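Local coordinates for envelope polyprotein (Puumala orthohantavirus, PDB 5FXU) that forms the Gn part of the hantaviral envelope glycoprotein surface and, with its partner glycoprotein, probably serves in attachment to and entry into host cells, at residues L114-Q118 and T119-P123; C232-G235 and S236-P240; I131-C134 and I135-K138; I99-A102 and A103-K107. One frame throughout, in Å; residues are numbered along the deposited sequence.

Interaction 1 of 4, residues L114-Q118 and T119-P123; sequences LSCNQ and TACQP. With NAG (2-acetamido-2-deoxy-beta-D-glucopyranose), chain C.
Cys116 and Cys121 are joined covalently across neighbouring strands, SG to SG at 2.1 Å, with a chi3 of 110°. Both CB atoms lie on the same face, and each SG, beside its own backbone N (chi1 -53° in Cys116), meets the other between the strands; the CA atoms of the two cysteines are 4.0 Å apart. Leu114 and Pro123 share that face: Leu114 CD2 stands 4.3 Å from Pro123 CB, and Trp323 lies against Leu114 and both cysteines.

Backbone bonds pair Ser115 with Gln122 in both directions, the one from Gln122 N to Ser115 O nearly straight at 171°. The side chains of Ser115 and Gln122 lie on the other face, where a water bridges Ser115 OG and Gln122 O. The two segments form the closed end of the antiparallel beta hairpin of strands 107-116 and 120-130, and the disulfide bridges a non-hydrogen-bonded pair beside the turn.

Asn117 organises the turn itself. Its N binds Ala120 O, while its side-chain OD1 accepts from two backbone amides, Ala120 N at 2.7 Å almost end-on to the C=O and Thr119 N at 2.9 Å from above the amide plane. This grip fixes the amide's rotation. On the other branch, ND2 is bonded covalently to C1 of the sugar (1.4 Å) and hydrogen-bonded to the carbonyl of Gly303. The sugar's acetamido N2 donates at 2.9 Å to OG1 of Thr119, the threonine of the Asn-Gln-Thr sequon.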
loop_
_atom_site.group_PDB
_atom_site.type_symbol
_atom_site.label_atom_id
_atom_site.label_comp_id
_atom_site.label_asym_id
_atom_site.label_seq_id
_atom_site.Cartn_x
_atom_site.Cartn_y
_atom_site.Cartn_z
ATOM N N LEU A 114 6.476 1.066 5.833
ATOM C CA LEU A 114 7.221 0.614 7.024
ATOM C C LEU A 114 6.408 -0.407 7.798
ATOM O O LEU A 114 5.228 -0.214 7.999
ATOM C CB LEU A 114 7.518 1.775 7.954
ATOM C CG LEU A 114 8.288 2.945 7.367
ATOM C CD1 LEU A 114 8.301 4.131 8.320
ATOM C CD2 LEU A 114 9.695 2.505 7.043
ATOM N N SER A 115 7.065 -1.494 8.194
ATOM C CA SER A 115 6.476 -2.536 8.993
ATOM C C SER A 115 7.393 -2.602 10.199
ATOM O O SER A 115 8.554 -2.988 10.059
ATOM C CB SER A 115 6.452 -3.879 8.261
ATOM O OG SER A 115 5.643 -3.812 7.110
ATOM N N CYS A 116 6.864 -2.244 11.365
ATOM C CA CYS A 116 7.674 -1.954 12.539
ATOM C C CYS A 116 7.151 -2.603 13.833
ATOM O O CYS A 116 5.946 -2.733 14.043
ATOM C CB CYS A 116 7.660 -0.459 12.775
ATOM S SG CYS A 116 8.116 0.572 11.379
ATOM N N ASN A 117 8.068 -2.978 14.701
ATOM C CA ASN A 117 7.736 -3.268 16.097
ATOM C C ASN A 117 8.178 -2.055 16.886
ATOM O O ASN A 117 8.486 -1.035 16.284
ATOM C CB ASN A 117 8.332 -4.610 16.557
ATOM C CG ASN A 117 9.855 -4.628 16.582
ATOM O OD1 ASN A 117 10.513 -3.582 16.579
ATOM N ND2 ASN A 117 10.414 -5.828 16.604
ATOM N N GLN A 118 8.230 -2.142 18.215
ATOM C CA GLN A 118 8.675 -0.994 19.031
ATOM C C GLN A 118 10.072 -0.451 18.722
ATOM O O GLN A 118 10.301 0.742 18.849
ATOM C CB GLN A 118 8.634 -1.350 20.519
ATOM C CG GLN A 118 7.253 -1.486 21.095
ATOM C CD GLN A 118 7.304 -2.200 22.410
ATOM O OE1 GLN A 118 7.641 -3.380 22.447
ATOM N NE2 GLN A 118 6.945 -1.516 23.488
ATOM N N THR A 119 10.995 -1.325 18.344
ATOM C CA THR A 119 12.415 -0.960 18.243
ATOM C C THR A 119 12.981 -0.952 16.826
ATOM O O THR A 119 13.990 -0.306 16.584
ATOM C CB THR A 119 13.275 -1.906 19.112
ATOM O OG1 THR A 119 13.037 -3.283 18.755
ATOM C CG2 THR A 119 12.912 -1.731 20.570
ATOM N N ALA A 120 12.360 -1.676 15.897
ATOM C CA ALA A 120 12.874 -1.785 14.545
ATOM C C ALA A 120 11.802 -1.716 13.459
ATOM O O ALA A 120 10.664 -2.084 13.699
ATOM C CB ALA A 120 13.656 -3.083 14.428
ATOM N N CYS A 121 12.212 -1.288 12.262
ATOM C CA CYS A 121 11.355 -1.226 11.070
ATOM C C CYS A 121 11.949 -1.939 9.856
ATOM O O CYS A 121 13.112 -1.779 9.546
ATOM C CB CYS A 121 11.114 0.230 10.653
ATOM S SG CYS A 121 10.095 1.125 11.849
ATOM N N GLN A 122 11.112 -2.684 9.141
ATOM C CA GLN A 122 11.458 -3.227 7.835
ATOM C C GLN A 122 10.798 -2.365 6.765
ATOM O O GLN A 122 9.578 -2.403 6.609
ATOM C CB GLN A 122 11.001 -4.677 7.756
ATOM C CG GLN A 122 11.756 -5.580 8.719
ATOM C CD GLN A 122 11.464 -7.051 8.508
ATOM O OE1 GLN A 122 10.929 -7.710 9.382
ATOM N NE2 GLN A 122 11.851 -7.585 7.353
ATOM N N PRO A 123 11.583 -1.571 6.025
ATOM C CA PRO A 123 10.995 -0.891 4.883
ATOM C C PRO A 123 10.666 -1.865 3.740
ATOM O O PRO A 123 11.395 -2.826 3.526
ATOM C CB PRO A 123 12.096 0.077 4.415
ATOM C CG PRO A 123 13.165 0.039 5.452
ATOM C CD PRO A 123 13.026 -1.307 6.114
HETATM C C1 NAG C . 11.840 -6.026 16.629
HETATM C C2 NAG C . 12.090 -6.745 17.948
HETATM C C3 NAG C . 13.560 -7.122 18.074
HETATM C C4 NAG C . 14.173 -7.747 16.810
HETATM C C5 NAG C . 13.666 -7.084 15.515
HETATM C C6 NAG C . 13.957 -7.862 14.232
HETATM C C7 NAG C . 10.871 -6.201 20.015
HETATM C C8 NAG C . 10.701 -5.150 21.062
HETATM N N2 NAG C . 11.759 -5.882 19.071
HETATM O O3 NAG C . 13.690 -8.007 19.186
HETATM O O4 NAG C . 15.580 -7.511 16.982
HETATM O O5 NAG C . 12.246 -6.902 15.588
HETATM O O6 NAG C . 13.023 -8.941 14.099
HETATM O O7 NAG C . 10.233 -7.246 20.053
HETATM O O HOH W 1 7.202 -2.626 5.214
#

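Interaction 2 of 4, residues C232-G235 and S236-P240; sequences CLVG and SSSEP
Gly235 leads into Ser236 at the tight bend of a beta hairpin, with a positive phi of 65° at the glycine. Ser236 turns its CB away from the preceding strand, and its OG is bound by Glu8. Ser237 also points its CB away from 232-235; it packs on Val20 of strand 19-30, its OG held by the carbonyl of Leu19.

Ser238 carries the contact. Its CB points toward the first strand, and OG, set between its own backbone N and carbonyl carbon (chi1 76°), takes the proton of Val234 N at 2.9 Å in an almost straight bond of 176°. The same hydroxyl donates to Glu239 O at 2.8 Å, approaching from above that carbonyl plane. One oxygen thus accepts from a strand amide on one side and on the other binds the carbonyl of the next residue. Leu233 CD1 lies 3.6 Å from Ser238 OG.

Past Glu239, which points away, Pro240 brings its CA to 3.5 Å from Cys232 O in a CA-H...O contact, and its ring CB meets Leu233 CD1 at 4.4 Å.

Strand 185-197 borders the first arm of the hairpin, where Cys193 forms a disulfide with Cys232, and strand 19-30 borders the second.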
loop_
_atom_site.group_PDB
_atom_site.type_symbol
_atom_site.label_atom_id
_atom_site.label_comp_id
_atom_site.label_asym_id
_atom_site.label_seq_id
_atom_site.Cartn_x
_atom_site.Cartn_y
_atom_site.Cartn_z
ATOM N N CYS A 232 -4.395 0.593 -7.744
ATOM C CA CYS A 232 -3.824 -0.745 -7.608
ATOM C C CYS A 232 -3.215 -1.165 -8.907
ATOM O O CYS A 232 -3.647 -0.729 -9.979
ATOM C CB CYS A 232 -4.906 -1.779 -7.210
ATOM S SG CYS A 232 -5.854 -1.349 -5.716
ATOM N N LEU A 233 -2.212 -2.026 -8.815
ATOM C CA LEU A 233 -1.664 -2.674 -9.980
ATOM C C LEU A 233 -1.806 -4.152 -9.761
ATOM O O LEU A 233 -1.589 -4.639 -8.653
ATOM C CB LEU A 233 -0.203 -2.304 -10.199
ATOM C CG LEU A 233 0.192 -1.003 -10.902
ATOM C CD1 LEU A 233 -0.701 -0.508 -12.024
ATOM C CD2 LEU A 233 0.266 0.051 -9.837
ATOM N N VAL A 234 -2.156 -4.853 -10.830
ATOM C CA VAL A 234 -2.443 -6.264 -10.786
ATOM C C VAL A 234 -1.266 -7.035 -11.372
ATOM O O VAL A 234 -0.823 -6.751 -12.469
ATOM C CB VAL A 234 -3.715 -6.555 -11.595
ATOM C CG1 VAL A 234 -4.110 -7.995 -11.435
ATOM C CG2 VAL A 234 -4.855 -5.655 -11.131
ATOM N N GLY A 235 -0.787 -8.036 -10.655
ATOM C CA GLY A 235 0.347 -8.846 -11.103
ATOM C C GLY A 235 1.636 -8.055 -11.210
ATOM O O GLY A 235 1.867 -7.126 -10.444
ATOM N N SER A 236 2.487 -8.438 -12.140
ATOM C CA SER A 236 3.730 -7.733 -12.334
ATOM C C SER A 236 3.562 -6.538 -13.276
ATOM O O SER A 236 4.429 -5.678 -13.328
ATOM C CB SER A 236 4.778 -8.705 -12.856
ATOM O OG SER A 236 4.317 -9.362 -14.039
ATOM N N SER A 237 2.447 -6.482 -14.009
ATOM C CA SER A 237 2.181 -5.406 -14.939
ATOM C C SER A 237 0.713 -5.277 -15.287
ATOM O O SER A 237 0.066 -6.260 -15.492
ATOM C CB SER A 237 2.942 -5.691 -16.234
ATOM O OG SER A 237 3.069 -4.531 -17.011
ATOM N N SER A 238 0.192 -4.067 -15.342
ATOM C CA SER A 238 -1.221 -3.857 -15.655
ATOM C C SER A 238 -1.433 -2.401 -15.830
ATOM O O SER A 238 -0.558 -1.588 -15.513
ATOM C CB SER A 238 -2.184 -4.356 -14.517
ATOM O OG SER A 238 -2.234 -3.479 -13.361
ATOM N N GLU A 239 -2.622 -2.067 -16.289
ATOM C CA GLU A 239 -3.110 -0.715 -16.167
ATOM C C GLU A 239 -3.578 -0.460 -14.730
ATOM O O GLU A 239 -4.027 -1.378 -14.060
ATOM C CB GLU A 239 -4.243 -0.485 -17.144
ATOM C CG GLU A 239 -3.708 -0.497 -18.558
ATOM C CD GLU A 239 -4.764 -0.246 -19.605
ATOM O OE1 GLU A 239 -5.919 -0.712 -19.449
ATOM O OE2 GLU A 239 -4.418 0.422 -20.600
ATOM N N PRO A 240 -3.500 0.794 -14.266
ATOM C CA PRO A 240 -4.006 1.082 -12.924
ATOM C C PRO A 240 -5.505 0.772 -12.762
ATOM O O PRO A 240 -6.287 0.990 -13.676
ATOM C CB PRO A 240 -3.761 2.586 -12.768
ATOM C CG PRO A 240 -2.798 2.929 -13.867
ATOM C CD PRO A 240 -3.119 2.018 -14.980
#

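Interaction 3 of 4, residues I131-C134 and I135-K138; sequences IQTC and ITTK
Thr136 folds its side chain back over the preceding helical turn toward Thr133, at the end of the short helix 133-136. Its CB lies 3.9 Å from Thr133 O. From there the two branches part. OG1 sits between the backbone N and the carbonyl carbon (chi1 62°), a rotamer that swings the hydroxyl inward to 3.0 Å from Thr133 O and 3.5 Å from Thr133 CA. The same oxygen is 2.8 Å from Thr137 OG1, and its single proton may go to either acceptor. The methyl CG2, turned to the other side, ends 3.9 Å from Gln132 O.

Gln132 O accepts two backbone amides. It receives Ile135 N at 2.9 Å from well above its plane and Thr136 N at 3.3 Å within its plane, so a 3-10-like and an alpha-like bond share one oxygen, as in a helix of little more than one turn. Thr133 and Thr137 lie side by side and point the same way, with the methyl CG2 of Thr133 3.8 Å from Thr137 OG1. Both pack on Tyr153 of strand 147-155, and Cys134 is tied to Cys9 by a disulfide.

The other two hydroxyls have partners beyond the turn: Thr133 OG1 binds the carbonyl of Pro130, and Thr137 OG1 binds Asn44 OD1. Two late carbonyls of the helix are also met by side chains, Thr136 O by Asn44 ND2 and Cys134 O by Lys155 NZ. With Asn44 engaging both Thr136 and Thr137, the chemistry is consistent with a helix end held by polar side chains of neighbouring elements.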
loop_
_atom_site.group_PDB
_atom_site.type_symbol
_atom_site.label_atom_id
_atom_site.label_comp_id
_atom_site.label_asym_id
_atom_site.label_seq_id
_atom_site.Cartn_x
_atom_site.Cartn_y
_atom_site.Cartn_z
ATOM N N ILE A 131 6.354 0.740 -18.874
ATOM C CA ILE A 131 6.846 -0.506 -19.449
ATOM C C ILE A 131 8.081 -0.276 -20.350
ATOM O O ILE A 131 8.881 -1.182 -20.486
ATOM C CB ILE A 131 5.701 -1.279 -20.141
ATOM C CG1 ILE A 131 4.674 -1.699 -19.074
ATOM C CG2 ILE A 131 6.212 -2.541 -20.831
ATOM C CD1 ILE A 131 3.339 -2.212 -19.582
ATOM N N GLN A 132 8.267 0.944 -20.878
ATOM C CA GLN A 132 9.457 1.320 -21.682
ATOM C C GLN A 132 10.776 1.140 -20.931
ATOM O O GLN A 132 11.823 0.947 -21.555
ATOM C CB GLN A 132 9.387 2.782 -22.163
ATOM C CG GLN A 132 8.410 3.058 -23.305
ATOM C CD GLN A 132 6.921 3.100 -22.877
ATOM O OE1 GLN A 132 6.561 3.011 -21.665
ATOM N NE2 GLN A 132 6.050 3.178 -23.874
ATOM N N THR A 133 10.733 1.212 -19.604
ATOM C CA THR A 133 11.905 0.963 -18.769
ATOM C C THR A 133 12.551 -0.396 -19.054
ATOM O O THR A 133 13.771 -0.514 -19.009
ATOM C CB THR A 133 11.558 1.034 -17.270
ATOM O OG1 THR A 133 10.759 2.178 -17.035
ATOM C CG2 THR A 133 12.815 1.183 -16.430
ATOM N N CYS A 134 11.725 -1.392 -19.356
ATOM C CA CYS A 134 12.167 -2.707 -19.809
ATOM C C CYS A 134 13.026 -2.726 -21.094
ATOM O O CYS A 134 13.812 -3.649 -21.298
ATOM C CB CYS A 134 10.940 -3.611 -20.006
ATOM S SG CYS A 134 10.168 -4.150 -18.437
ATOM N N ILE A 135 12.872 -1.719 -21.956
ATOM C CA ILE A 135 13.729 -1.561 -23.134
ATOM C C ILE A 135 15.049 -0.911 -22.720
ATOM O O ILE A 135 16.110 -1.312 -23.206
ATOM C CB ILE A 135 13.023 -0.742 -24.249
ATOM C CG1 ILE A 135 11.797 -1.497 -24.741
ATOM C CG2 ILE A 135 13.963 -0.481 -25.427
ATOM C CD1 ILE A 135 10.782 -0.610 -25.417
ATOM N N THR A 136 14.988 0.084 -21.836
ATOM C CA THR A 136 16.159 0.865 -21.505
ATOM C C THR A 136 17.085 0.244 -20.481
ATOM O O THR A 136 18.224 0.714 -20.340
ATOM C CB THR A 136 15.791 2.256 -20.956
ATOM O OG1 THR A 136 15.031 2.140 -19.749
ATOM C CG2 THR A 136 15.032 3.048 -21.996
ATOM N N THR A 137 16.617 -0.754 -19.746
ATOM C CA THR A 137 17.255 -1.124 -18.464
ATOM C C THR A 137 17.226 -2.637 -18.213
ATOM O O THR A 137 16.150 -3.249 -18.280
ATOM C CB THR A 137 16.560 -0.380 -17.293
ATOM O OG1 THR A 137 16.474 1.021 -17.595
ATOM C CG2 THR A 137 17.347 -0.534 -15.991
ATOM N N LYS A 138 18.406 -3.214 -17.949
ATOM C CA LYS A 138 18.553 -4.608 -17.508
ATOM C C LYS A 138 18.667 -4.688 -15.966
ATOM O O LYS A 138 18.039 -5.524 -15.334
ATOM C CB LYS A 138 19.786 -5.267 -18.143
ATOM C CG LYS A 138 20.026 -6.742 -17.780
ATOM C CD LYS A 138 18.972 -7.696 -18.369
ATOM C CE LYS A 138 19.026 -9.106 -17.749
ATOM N NZ LYS A 138 18.198 -9.276 -16.494
#

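Interaction 4 of 4, residues I99-A102 and A103-K107; sequences IETA and ARTRK
Thr105 bends its hydroxyl back over Thr101 and Ala102 while also gripping the chain ahead: its OG1 accepts from Lys107 N at 3.3 Å, an ST turn laid over the end of a one-turn helix. The oxygen lies between the backbone N and the carbonyl carbon (chi1 66°), which sets it 3.4 Å from Ala102 CA and on the side of Thr101. A water links the two threonines, donating to Thr101 OG1 at 3.1 Å and lying 2.8 Å from Thr105 OG1. The methyl CG2 of Thr105 reaches 3.8 Å from Thr101 OG1.

Thr101 occupies the N-cap position, yet its side chain makes no capping bond; OG1 turns instead to the carbonyl of Leu97. Its carbonyl oxygen accepts, as in any helix, Thr105 N at 2.9 Å in a nearly straight bond (166°), and Arg104 N more weakly. Waters serve part of the helix start: one accepts from Ala103 N at 2.8 Å. Arg104 bends at chi3 and brings NH1 to 3.5 Å from the methyl CG2 of Thr101, the two side chains crossing at a slant.

The helix ends where Arg106 adopts a positive phi of 63°. Ala102 O accepts weak bonds from Arg106 N and Lys107 N.

The helical turn follows a type I beta turn over Ile99 to Ala102 and leads into strand 107-116. Ala102 and Ala103 rest on Leu19 of strand 19-30, Ile99 and Glu100 touch Ile231 of strand 228-234, and Lys107 forms a salt bridge with Asp46.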
loop_
_atom_site.group_PDB
_atom_site.type_symbol
_atom_site.label_atom_id
_atom_site.label_comp_id
_atom_site.label_asym_id
_atom_site.label_seq_id
_atom_site.Cartn_x
_atom_site.Cartn_y
_atom_site.Cartn_z
ATOM N N ILE A 99 0.077 7.984 -10.388
ATOM C CA ILE A 99 0.140 6.625 -10.897
ATOM C C ILE A 99 -0.739 6.491 -12.156
ATOM O O ILE A 99 -0.327 5.875 -13.141
ATOM C CB ILE A 99 -0.237 5.579 -9.827
ATOM C CG1 ILE A 99 0.861 5.515 -8.771
ATOM C CG2 ILE A 99 -0.417 4.200 -10.452
ATOM C CD1 ILE A 99 0.469 4.813 -7.496
ATOM N N GLU A 100 -1.941 7.058 -12.111
ATOM C CA GLU A 100 -2.906 6.907 -13.214
ATOM C C GLU A 100 -2.374 7.400 -14.541
ATOM O O GLU A 100 -2.697 6.834 -15.570
ATOM C CB GLU A 100 -4.228 7.615 -12.900
ATOM C CG GLU A 100 -4.971 7.052 -11.686
ATOM C CD GLU A 100 -4.722 7.845 -10.406
ATOM O OE1 GLU A 100 -3.539 7.939 -9.958
ATOM O OE2 GLU A 100 -5.708 8.370 -9.843
ATOM N N THR A 101 -1.529 8.427 -14.512
ATOM C CA THR A 101 -0.978 9.016 -15.745
ATOM C C THR A 101 0.510 8.765 -15.945
ATOM O O THR A 101 1.116 9.353 -16.853
ATOM C CB THR A 101 -1.238 10.538 -15.810
ATOM O OG1 THR A 101 -0.535 11.200 -14.749
ATOM C CG2 THR A 101 -2.714 10.811 -15.674
ATOM N N ALA A 102 1.093 7.863 -15.164
ATOM C CA ALA A 102 2.530 7.588 -15.250
ATOM C C ALA A 102 2.969 7.013 -16.608
ATOM O O ALA A 102 4.098 7.247 -17.042
ATOM C CB ALA A 102 2.977 6.678 -14.115
ATOM N N ALA A 103 2.108 6.239 -17.251
ATOM C CA ALA A 103 2.420 5.680 -18.566
ATOM C C ALA A 103 2.566 6.786 -19.610
ATOM O O ALA A 103 3.408 6.683 -20.466
ATOM C CB ALA A 103 1.361 4.682 -19.000
ATOM N N ARG A 104 1.791 7.855 -19.465
ATOM C CA ARG A 104 1.801 8.994 -20.364
ATOM C C ARG A 104 2.903 9.992 -20.019
ATOM O O ARG A 104 3.561 10.525 -20.909
ATOM C CB ARG A 104 0.416 9.680 -20.353
ATOM C CG ARG A 104 0.112 10.454 -21.621
ATOM C CD ARG A 104 -1.312 11.019 -21.697
ATOM N NE ARG A 104 -1.433 12.290 -20.966
ATOM C CZ ARG A 104 -2.011 12.470 -19.767
ATOM N NH1 ARG A 104 -2.583 11.468 -19.097
ATOM N NH2 ARG A 104 -2.035 13.696 -19.228
ATOM N N THR A 105 3.085 10.266 -18.736
ATOM C CA THR A 105 4.126 11.190 -18.282
ATOM C C THR A 105 5.523 10.582 -18.274
ATOM O O THR A 105 6.506 11.309 -18.176
ATOM C CB THR A 105 3.878 11.700 -16.844
ATOM O OG1 THR A 105 3.994 10.616 -15.903
ATOM C CG2 THR A 105 2.511 12.377 -16.721
ATOM N N ARG A 106 5.608 9.259 -18.339
ATOM C CA ARG A 106 6.868 8.550 -18.270
ATOM C C ARG A 106 7.591 8.739 -16.942
ATOM O O ARG A 106 8.814 8.709 -16.878
ATOM C CB ARG A 106 7.747 8.928 -19.468
ATOM C CG ARG A 106 7.059 8.706 -20.814
ATOM C CD ARG A 106 6.741 7.219 -21.014
ATOM N NE ARG A 106 6.020 6.867 -22.236
ATOM C CZ ARG A 106 6.386 7.153 -23.493
ATOM N NH1 ARG A 106 7.487 7.855 -23.793
ATOM N NH2 ARG A 106 5.602 6.745 -24.482
ATOM N N LYS A 107 6.814 8.906 -15.882
ATOM C CA LYS A 107 7.359 9.047 -14.545
ATOM C C LYS A 107 7.411 7.713 -13.824
ATOM O O LYS A 107 6.550 6.857 -14.009
ATOM C CB LYS A 107 6.539 10.052 -13.750
ATOM C CG LYS A 107 6.668 11.460 -14.307
ATOM C CD LYS A 107 8.080 11.992 -14.086
ATOM C CE LYS A 107 8.158 13.502 -14.208
ATOM N NZ LYS A 107 9.357 14.020 -13.491
HETATM O O HOH W 2 -0.181 5.169 -16.106
HETATM O O HOH W 3 -1.330 7.127 -18.630
HETATM O O HOH W 4 2.383 10.876 -13.679
#

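How the interactions relate
Each of the four contacts closes a short local turn, and they follow in series without nesting or crossing. From the N terminus, interaction 4 shapes the helical turn that feeds strand 107-116; interaction 1 closes the hairpin between that strand and strand 120-130; interaction 3 forms the helix after it; interaction 2 closes a later hairpin. Interactions 2, 3 and 4 lie on the same side of the chain's centre: Pro240 CG packs 3.9 Å from Ile99 O, Ser237 OG lies 3.5 Å from Ile131 CD1, and Gln132 meets Arg106. Interaction 1, the glycan-bearing turn, stands apart, its nearest atoms about 15 Å from those of interaction 4. Strand 19-30 borders all four.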